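PDB 2WAA: acetylxylan esterase / glucomannan deacetylase from Cellvibrio japonicus, which removes acetyl groups from acetylated xylan and glucomannan as a carbohydrate esterase of family 2, helping to degrade plant cell wall polysaccharides. Local coordinates for residues 260-274 with 295-308. Residues are numbered along the deposited sequence; the frame is centred on the assembly and turned at random.
Sequences LDNHPQATIVLTEGA and LHSNRVFYASSSHH
Ile268, Val269 and Leu270 pair in parallel with Val300, Phe301 and Tyr302, the last two strands of the five-stranded parallel sheet (order 2-1-3-4-5) of the SGNH-type esterase domain. Helix 278-295 makes the beta-alpha-beta crossover between them. The ladder is well formed: Ile268 N meets Arg299 O at 2.7 Å and 178°, and Leu270 N reaches Phe301 O. The tight side lies under that helix, where the methyls of Val300 fit between Leu270 CD1 (4.0 Å from Val300 CG1) and Leu260 CD2. On the other face, Val269 CG1, anti to the backbone N (chi1 176°), packs on Ala303 CB.

Ahead of the strands, Arg299 reaches across to the turn His263-Ala266. Arg299 NH2 donates to Leu260 O, and Arg299 NH1 to Ala266 O at 2.8 Å, in plane and on a lone pair; its bond to His263 O, which also accepts from Ala266 N, is more bent. Sandwiching by Leu260 CD2 and the unbonded Pro264 O, with these three bonds, fixes the guanidinium's rotation.

Looser is the partly exposed edge where the Phe301 ring meets Thr267 CG2. On the helix face, by contrast, buried Glu272, salt-bridged to Lys281, firmly binds Tyr302, with one water joining them. Carboxylate and ring planes are nearly coplanar, yet Tyr302 OH meets the syn side of Glu272 OE1 at 2.7 Å from 27° out of the carboxylate plane.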
ATOM      1  N   LEU A 260      -6.441  17.793   4.245  1.00  8.85           N
ATOM      2  CA  LEU A 260      -5.698  19.056   4.198  1.00 10.38           C
ATOM      3  C   LEU A 260      -5.327  19.481   5.632  1.00 11.10           C
ATOM      4  O   LEU A 260      -4.248  20.023   5.884  1.00 11.43           O
ATOM      5  CB  LEU A 260      -6.572  20.148   3.555  1.00 10.61           C
ATOM      6  CG  LEU A 260      -6.725  20.105   1.998  1.00 10.82           C
ATOM      7  CD1 LEU A 260      -7.905  21.019   1.533  1.00 12.29           C
ATOM      8  CD2 LEU A 260      -5.460  20.479   1.317  1.00 11.88           C
ATOM      9  N   ASP A 261      -6.265  19.276   6.531  1.00 12.43           N
ATOM     10  CA  ASP A 261      -6.110  19.654   7.939  1.00 14.96           C
ATOM     11  C   ASP A 261      -5.145  18.687   8.646  1.00 14.33           C
ATOM     12  O   ASP A 261      -4.261  19.115   9.376  1.00 14.00           O
ATOM     13  CB  ASP A 261      -7.488  19.646   8.610  1.00 17.00           C
ATOM     14  CG  ASP A 261      -7.406  19.805  10.098  1.00 25.75           C
ATOM     15  OD1 ASP A 261      -6.513  20.580  10.542  1.00 33.89           O
ATOM     16  OD2 ASP A 261      -8.210  19.166  10.832  1.00 34.73           O
ATOM     17  N   ASN A 262      -5.280  17.384   8.404  1.00 12.33           N
ATOM     18  CA  ASN A 262      -4.357  16.407   9.032  1.00 13.37           C
ATOM     19  C   ASN A 262      -2.912  16.456   8.571  1.00 12.65           C
ATOM     20  O   ASN A 262      -2.012  16.033   9.304  1.00 12.63           O
ATOM     21  CB  ASN A 262      -4.864  14.968   8.797  1.00 12.57           C
ATOM     22  CG  ASN A 262      -6.116  14.658   9.586  1.00 15.61           C
ATOM     23  OD1 ASN A 262      -6.567  15.486  10.397  1.00 16.71           O
ATOM     24  ND2 ASN A 262      -6.695  13.483   9.356  1.00 13.06           N
ATOM     25  N   HIS A 263      -2.687  16.948   7.346  1.00 12.03           N
ATOM     26  CA  HIS A 263      -1.365  16.894   6.687  1.00 12.96           C
ATOM     27  C   HIS A 263      -1.108  18.270   6.100  1.00 13.47           C
ATOM     28  O   HIS A 263      -1.265  18.486   4.866  1.00 12.35           O
ATOM     29  CB  HIS A 263      -1.426  15.872   5.550  1.00 13.30           C
ATOM     30  CG  HIS A 263      -1.944  14.535   5.992  1.00 12.88           C
ATOM     31  ND1 HIS A 263      -1.250  13.727   6.869  1.00 12.88           N
ATOM     32  CD2 HIS A 263      -3.091  13.877   5.693  1.00 15.56           C
ATOM     33  CE1 HIS A 263      -1.943  12.612   7.074  1.00 14.09           C
ATOM     34  NE2 HIS A 263      -3.069  12.687   6.380  1.00 14.00           N
ATOM     35  N   PRO A 264      -0.776  19.239   6.976  1.00 13.42           N
ATOM     36  CA  PRO A 264      -0.799  20.639   6.569  1.00 14.09           C
ATOM     37  C   PRO A 264       0.232  20.938   5.510  1.00 15.59           C
ATOM     38  O   PRO A 264       0.098  21.935   4.792  1.00 17.95           O
ATOM     39  CB  PRO A 264      -0.475  21.408   7.878  1.00 14.87           C
ATOM     40  CG  PRO A 264       0.152  20.379   8.791  1.00 14.77           C
ATOM     41  CD  PRO A 264      -0.531  19.079   8.431  1.00 13.80           C
ATOM     42  N   GLN A 265       1.255  20.101   5.424  1.00 15.22           N
ATOM     43  CA  GLN A 265       2.353  20.254   4.462  1.00 16.05           C
ATOM     44  C   GLN A 265       2.085  19.523   3.130  1.00 14.84           C
ATOM     45  O   GLN A 265       2.888  19.654   2.185  1.00 15.01           O
ATOM     46  CB  GLN A 265       3.640  19.629   5.036  1.00 16.30           C
ATOM     47  CG  GLN A 265       3.642  18.025   5.009  1.00 22.17           C
ATOM     48  CD  GLN A 265       2.514  17.427   5.909  1.00 25.67           C
ATOM     49  OE1 GLN A 265       2.068  18.081   6.850  1.00 25.05           O
ATOM     50  NE2 GLN A 265       2.071  16.187   5.617  1.00 24.96           N
ATOM     51  N   ALA A 266       1.016  18.728   3.043  1.00 12.22           N
ATOM     52  CA  ALA A 266       0.856  17.862   1.845  1.00 10.94           C
ATOM     53  C   ALA A 266       0.224  18.588   0.636  1.00 11.05           C
ATOM     54  O   ALA A 266      -0.605  19.472   0.806  1.00 11.91           O
ATOM     55  CB  ALA A 266       0.011  16.655   2.188  1.00 10.42           C
ATOM     56  N   THR A 267       0.609  18.164  -0.561  1.00 10.56           N
ATOM     57  CA  THR A 267      -0.115  18.474  -1.810  1.00 10.73           C
ATOM     58  C   THR A 267      -1.019  17.273  -2.092  1.00 10.91           C
ATOM     59  O   THR A 267      -0.596  16.110  -1.892  1.00 11.50           O
ATOM     60  CB  THR A 267       0.875  18.648  -2.946  1.00 11.48           C
ATOM     61  OG1 THR A 267       1.762  19.730  -2.604  1.00 11.94           O
ATOM     62  CG2 THR A 267       0.171  18.933  -4.275  1.00 11.64           C
ATOM     63  N   ILE A 268      -2.260  17.533  -2.511  1.00  9.31           N
ATOM     64  CA  ILE A 268      -3.209  16.436  -2.751  1.00  9.77           C
ATOM     65  C   ILE A 268      -3.509  16.373  -4.237  1.00  9.79           C
ATOM     66  O   ILE A 268      -3.708  17.417  -4.853  1.00 10.45           O
ATOM     67  CB  ILE A 268      -4.464  16.658  -1.963  1.00  9.84           C
ATOM     68  CG1 ILE A 268      -4.063  16.761  -0.452  1.00 11.92           C
ATOM     69  CG2 ILE A 268      -5.456  15.511  -2.207  1.00 10.90           C
ATOM     70  CD1 ILE A 268      -5.139  17.082   0.420  1.00 15.92           C
ATOM     71  N   VAL A 269      -3.472  15.164  -4.807  1.00  9.65           N
ATOM     72  CA  VAL A 269      -3.760  14.960  -6.235  1.00  9.03           C
ATOM     73  C   VAL A 269      -4.925  13.984  -6.347  1.00  9.06           C
ATOM     74  O   VAL A 269      -4.839  12.869  -5.819  1.00  9.63           O
ATOM     75  CB  VAL A 269      -2.511  14.437  -6.980  1.00  8.27           C
ATOM     76  CG1 VAL A 269      -2.842  14.141  -8.428  1.00  9.03           C
ATOM     77  CG2 VAL A 269      -1.435  15.498  -6.943  1.00 10.04           C
ATOM     78  N   LEU A 270      -6.016  14.392  -7.021  1.00  8.89           N
ATOM     79  CA  LEU A 270      -7.167  13.544  -7.168  1.00  8.33           C
ATOM     80  C   LEU A 270      -7.149  12.934  -8.550  1.00  9.57           C
ATOM     81  O   LEU A 270      -6.769  13.585  -9.523  1.00  9.61           O
ATOM     82  CB  LEU A 270      -8.479  14.344  -6.997  1.00  8.04           C
ATOM     83  CG  LEU A 270      -8.504  15.218  -5.741  1.00  8.26           C
ATOM     84  CD1 LEU A 270      -9.839  15.939  -5.627  1.00  7.82           C
ATOM     85  CD2 LEU A 270      -8.295  14.325  -4.548  1.00  7.95           C
ATOM     86  N   THR A 271      -7.554  11.680  -8.643  1.00  9.74           N
ATOM     87  CA  THR A 271      -7.618  11.046  -9.963  1.00 10.66           C
ATOM     88  C   THR A 271      -8.752  10.022  -9.974  1.00  9.60           C
ATOM     89  O   THR A 271      -9.072   9.444  -8.929  1.00  8.58           O
ATOM     90  CB  THR A 271      -6.243  10.355 -10.315  1.00 12.52           C
ATOM     91  OG1 THR A 271      -6.390   9.723 -11.584  1.00 15.66           O
ATOM     92  CG2 THR A 271      -5.945   9.274  -9.351  1.00 10.50           C
ATOM     93  N   GLU A 272      -9.372   9.799 -11.134  1.00  9.34           N
ATOM     94  CA  GLU A 272     -10.505   8.863 -11.209  1.00 10.00           C
ATOM     95  C   GLU A 272     -10.095   7.394 -11.262  1.00  9.52           C
ATOM     96  O   GLU A 272     -10.917   6.520 -11.160  1.00 10.44           O
ATOM     97  CB  GLU A 272     -11.391   9.197 -12.432  1.00 11.59           C
ATOM     98  CG  GLU A 272     -10.775   8.883 -13.794  1.00 11.68           C
ATOM     99  CD  GLU A 272      -9.918  10.003 -14.367  1.00 15.02           C
ATOM    100  OE1 GLU A 272      -9.484  10.913 -13.632  1.00 14.09           O
ATOM    101  OE2 GLU A 272      -9.650   9.965 -15.588  1.00 19.07           O
ATOM    102  N   GLY A 273      -8.824   7.132 -11.499  1.00  9.60           N
ATOM    103  CA  GLY A 273      -8.374   5.753 -11.585  1.00 10.79           C
ATOM    104  C   GLY A 273      -8.539   5.145 -12.985  1.00 10.64           C
ATOM    105  O   GLY A 273      -9.063   5.783 -13.932  1.00 11.54           O
ATOM    106  N   ALA A 274      -8.100   3.904 -13.104  1.00  9.45           N
ATOM    107  CA  ALA A 274      -7.981   3.253 -14.405  1.00  9.85           C
ATOM    108  C   ALA A 274      -9.136   2.367 -14.832  1.00  9.55           C
ATOM    109  O   ALA A 274      -9.179   1.967 -15.999  1.00  9.35           O
ATOM    110  CB  ALA A 274      -6.715   2.398 -14.429  1.00 10.72           C
ATOM    111  N   LEU A 295     -13.420  23.200  -2.906  1.00 16.43           N
ATOM    112  CA  LEU A 295     -12.298  23.258  -1.967  1.00 16.29           C
ATOM    113  C   LEU A 295     -11.564  24.604  -1.974  1.00 16.66           C
ATOM    114  O   LEU A 295     -11.164  25.099  -0.919  1.00 16.88           O
ATOM    115  CB  LEU A 295     -11.273  22.160  -2.260  1.00 15.50           C
ATOM    116  CG  LEU A 295     -11.730  20.768  -1.818  1.00 14.61           C
ATOM    117  CD1 LEU A 295     -10.867  19.711  -2.494  1.00 11.96           C
ATOM    118  CD2 LEU A 295     -11.775  20.583  -0.265  1.00 13.45           C
ATOM    119  N   HIS A 296     -11.387  25.168  -3.167  1.00 16.26           N
ATOM    120  CA  HIS A 296     -10.674  26.420  -3.384  1.00 17.40           C
ATOM    121  C   HIS A 296      -9.315  26.378  -2.716  1.00 18.22           C
ATOM    122  O   HIS A 296      -8.941  27.282  -1.947  1.00 17.31           O
ATOM    123  CB  HIS A 296     -11.462  27.640  -2.870  1.00 18.27           C
ATOM    124  CG  HIS A 296     -10.939  28.942  -3.401  1.00 20.77           C
ATOM    125  ND1 HIS A 296     -11.299  29.437  -4.638  1.00 27.20           N
ATOM    126  CD2 HIS A 296     -10.055  29.830  -2.884  1.00 23.40           C
ATOM    127  CE1 HIS A 296     -10.667  30.580  -4.857  1.00 25.34           C
ATOM    128  NE2 HIS A 296      -9.914  30.846  -3.805  1.00 25.08           N
ATOM    129  N   SER A 297      -8.564  25.323  -3.008  1.00 17.10           N
ATOM    130  CA  SER A 297      -7.303  25.103  -2.314  1.00 17.06           C
ATOM    131  C   SER A 297      -6.170  25.147  -3.308  1.00 17.85           C
ATOM    132  O   SER A 297      -6.255  24.518  -4.346  1.00 19.86           O
ATOM    133  CB  SER A 297      -7.315  23.724  -1.661  1.00 17.23           C
ATOM    134  OG  SER A 297      -6.046  23.439  -1.100  1.00 14.90           O
ATOM    135  N   ASN A 298      -5.103  25.862  -2.995  1.00 16.51           N
ATOM    136  CA  ASN A 298      -3.944  25.852  -3.856  1.00 17.27           C
ATOM    137  C   ASN A 298      -3.027  24.653  -3.552  1.00 15.84           C
ATOM    138  O   ASN A 298      -1.880  24.615  -4.009  1.00 14.83           O
ATOM    139  CB  ASN A 298      -3.142  27.147  -3.676  1.00 18.98           C
ATOM    140  CG  ASN A 298      -2.705  27.399  -2.216  1.00 25.06           C
ATOM    141  OD1 ASN A 298      -2.862  26.556  -1.307  1.00 31.75           O
ATOM    142  ND2 ASN A 298      -2.142  28.590  -1.986  1.00 33.20           N
ATOM    143  N   ARG A 299      -3.526  23.725  -2.735  1.00 14.16           N
ATOM    144  CA  ARG A 299      -2.820  22.474  -2.470  1.00 13.58           C
ATOM    145  C   ARG A 299      -3.486  21.249  -3.103  1.00 12.42           C
ATOM    146  O   ARG A 299      -3.042  20.117  -2.858  1.00 12.23           O
ATOM    147  CB  ARG A 299      -2.796  22.210  -0.965  1.00 14.38           C
ATOM    148  CG  ARG A 299      -2.003  23.203  -0.208  1.00 14.43           C
ATOM    149  CD  ARG A 299      -1.437  22.473   0.983  1.00 17.01           C
ATOM    150  NE  ARG A 299      -2.328  22.642   2.084  1.00 15.45           N
ATOM    151  CZ  ARG A 299      -2.612  21.729   2.990  1.00 14.90           C
ATOM    152  NH1 ARG A 299      -2.119  20.490   2.922  1.00 12.78           N
ATOM    153  NH2 ARG A 299      -3.424  22.080   3.971  1.00 13.22           N
ATOM    154  N   VAL A 300      -4.560  21.450  -3.856  1.00 10.86           N
ATOM    155  CA  VAL A 300      -5.282  20.298  -4.412  1.00 10.64           C
ATOM    156  C   VAL A 300      -5.330  20.321  -5.922  1.00 10.67           C
ATOM    157  O   VAL A 300      -5.773  21.326  -6.520  1.00 10.50           O
ATOM    158  CB  VAL A 300      -6.764  20.227  -3.904  1.00 11.26           C
ATOM    159  CG1 VAL A 300      -7.462  18.917  -4.444  1.00  9.58           C
ATOM    160  CG2 VAL A 300      -6.764  20.197  -2.392  1.00 10.96           C
ATOM    161  N   PHE A 301      -4.874  19.233  -6.541  1.00  9.58           N
ATOM    162  CA  PHE A 301      -4.696  19.206  -8.006  1.00  9.58           C
ATOM    163  C   PHE A 301      -5.329  17.956  -8.578  1.00  9.51           C
ATOM    164  O   PHE A 301      -5.821  17.114  -7.855  1.00  9.65           O
ATOM    165  CB  PHE A 301      -3.190  19.252  -8.348  1.00  9.07           C
ATOM    166  CG  PHE A 301      -2.544  20.526  -7.874  1.00 12.92           C
ATOM    167  CD1 PHE A 301      -2.662  21.668  -8.631  1.00 16.73           C
ATOM    168  CD2 PHE A 301      -1.999  20.619  -6.608  1.00 13.38           C
ATOM    169  CE1 PHE A 301      -2.153  22.901  -8.163  1.00 18.72           C
ATOM    170  CE2 PHE A 301      -1.472  21.801  -6.150  1.00 15.51           C
ATOM    171  CZ  PHE A 301      -1.559  22.959  -6.922  1.00 16.73           C
ATOM    172  N   TYR A 302      -5.300  17.870  -9.906  1.00 11.05           N
ATOM    173  CA  TYR A 302      -5.881  16.777 -10.665  1.00 11.66           C
ATOM    174  C   TYR A 302      -4.815  16.154 -11.567  1.00 11.88           C
ATOM    175  O   TYR A 302      -4.006  16.879 -12.141  1.00 12.77           O
ATOM    176  CB  TYR A 302      -7.010  17.325 -11.559  1.00 10.70           C
ATOM    177  CG  TYR A 302      -7.584  16.253 -12.505  1.00 12.91           C
ATOM    178  CD1 TYR A 302      -8.243  15.151 -11.991  1.00 16.11           C
ATOM    179  CD2 TYR A 302      -7.436  16.341 -13.888  1.00 13.89           C
ATOM    180  CE1 TYR A 302      -8.739  14.170 -12.805  1.00 16.37           C
ATOM    181  CE2 TYR A 302      -7.941  15.326 -14.725  1.00 13.67           C
ATOM    182  CZ  TYR A 302      -8.595  14.261 -14.153  1.00 15.77           C
ATOM    183  OH  TYR A 302      -9.131  13.221 -14.899  1.00 17.71           O
ATOM    184  N   ALA A 303      -4.819  14.831 -11.728  1.00 10.83           N
ATOM    185  CA  ALA A 303      -4.000  14.176 -12.737  1.00 12.17           C
ATOM    186  C   ALA A 303      -4.916  13.335 -13.631  1.00 12.97           C
ATOM    187  O   ALA A 303      -5.757  12.610 -13.114  1.00 13.04           O
ATOM    188  CB  ALA A 303      -2.959  13.266 -12.087  1.00 11.60           C
ATOM    189  N   SER A 304      -4.756  13.428 -14.941  1.00 13.17           N
ATOM    190  CA  SER A 304      -5.619  12.657 -15.823  1.00 14.83           C
ATOM    191  C   SER A 304      -5.040  11.262 -16.020  1.00 16.05           C
ATOM    192  O   SER A 304      -3.835  11.015 -15.870  1.00 14.97           O
ATOM    193  CB  SER A 304      -5.764  13.361 -17.198  1.00 13.97           C
ATOM    194  OG  SER A 304      -4.494  13.586 -17.796  1.00 14.87           O
ATOM    195  N   SER A 305      -5.878  10.342 -16.452  1.00 17.02           N
ATOM    196  CA  SER A 305      -5.313   9.034 -16.729  1.00 17.81           C
ATOM    197  C   SER A 305      -6.096   8.309 -17.776  1.00 15.67           C
ATOM    198  O   SER A 305      -7.217   8.723 -18.110  1.00 13.73           O
ATOM    199  CB  SER A 305      -5.375   8.229 -15.482  1.00 17.45           C
ATOM    200  OG  SER A 305      -6.711   8.245 -15.074  1.00 19.82           O
ATOM    201  N   SER A 306      -5.493   7.240 -18.277  1.00 14.40           N
ATOM    202  CA  SER A 306      -6.105   6.432 -19.294  1.00 13.53           C
ATOM    203  C   SER A 306      -6.915   5.369 -18.600  1.00 12.88           C
ATOM    204  O   SER A 306      -6.564   4.929 -17.517  1.00 12.50           O
ATOM    205  CB  SER A 306      -5.029   5.711 -20.135  1.00 15.01           C
ATOM    206  OG  SER A 306      -4.372   6.659 -20.957  1.00 21.50           O
ATOM    207  N   HIS A 307      -7.920   4.877 -19.287  1.00 10.17           N
ATOM    208  CA  HIS A 307      -8.549   3.621 -18.874  1.00 10.24           C
ATOM    209  C   HIS A 307      -7.671   2.443 -19.267  1.00 10.94           C
ATOM    210  O   HIS A 307      -7.128   2.408 -20.375  1.00 10.19           O
ATOM    211  CB  HIS A 307      -9.908   3.512 -19.587  1.00  9.26           C
ATOM    212  CG  HIS A 307     -10.503   2.135 -19.561  1.00  8.74           C
ATOM    213  ND1 HIS A 307     -11.040   1.579 -18.427  1.00 10.65           N
ATOM    214  CD2 HIS A 307     -10.743   1.246 -20.566  1.00 10.97           C
ATOM    215  CE1 HIS A 307     -11.546   0.385 -18.713  1.00  9.48           C
ATOM    216  NE2 HIS A 307     -11.374   0.159 -20.001  1.00 11.28           N
ATOM    217  N   HIS A 308      -7.509   1.470 -18.362  1.00 11.06           N
ATOM    218  CA  HIS A 308      -6.863   0.203 -18.711  1.00 10.79           C
ATOM    219  C   HIS A 308      -7.845  -0.912 -18.504  1.00 11.18           C
ATOM    220  O   HIS A 308      -8.476  -0.990 -17.467  1.00 11.10           O
ATOM    221  CB  HIS A 308      -5.606   0.002 -17.867  1.00 10.77           C
ATOM    222  CG  HIS A 308      -4.586   1.060 -18.117  1.00 12.90           C
ATOM    223  ND1 HIS A 308      -3.720   1.010 -19.195  1.00 13.58           N
ATOM    224  CD2 HIS A 308      -4.349   2.237 -17.491  1.00 13.22           C
ATOM    225  CE1 HIS A 308      -2.969   2.096 -19.197  1.00 14.27           C
ATOM    226  NE2 HIS A 308      -3.329   2.859 -18.178  1.00 13.24           N
TER
HETATM  227  O   HOH W   1      -8.902  11.913 -17.354  1.00 35.62           O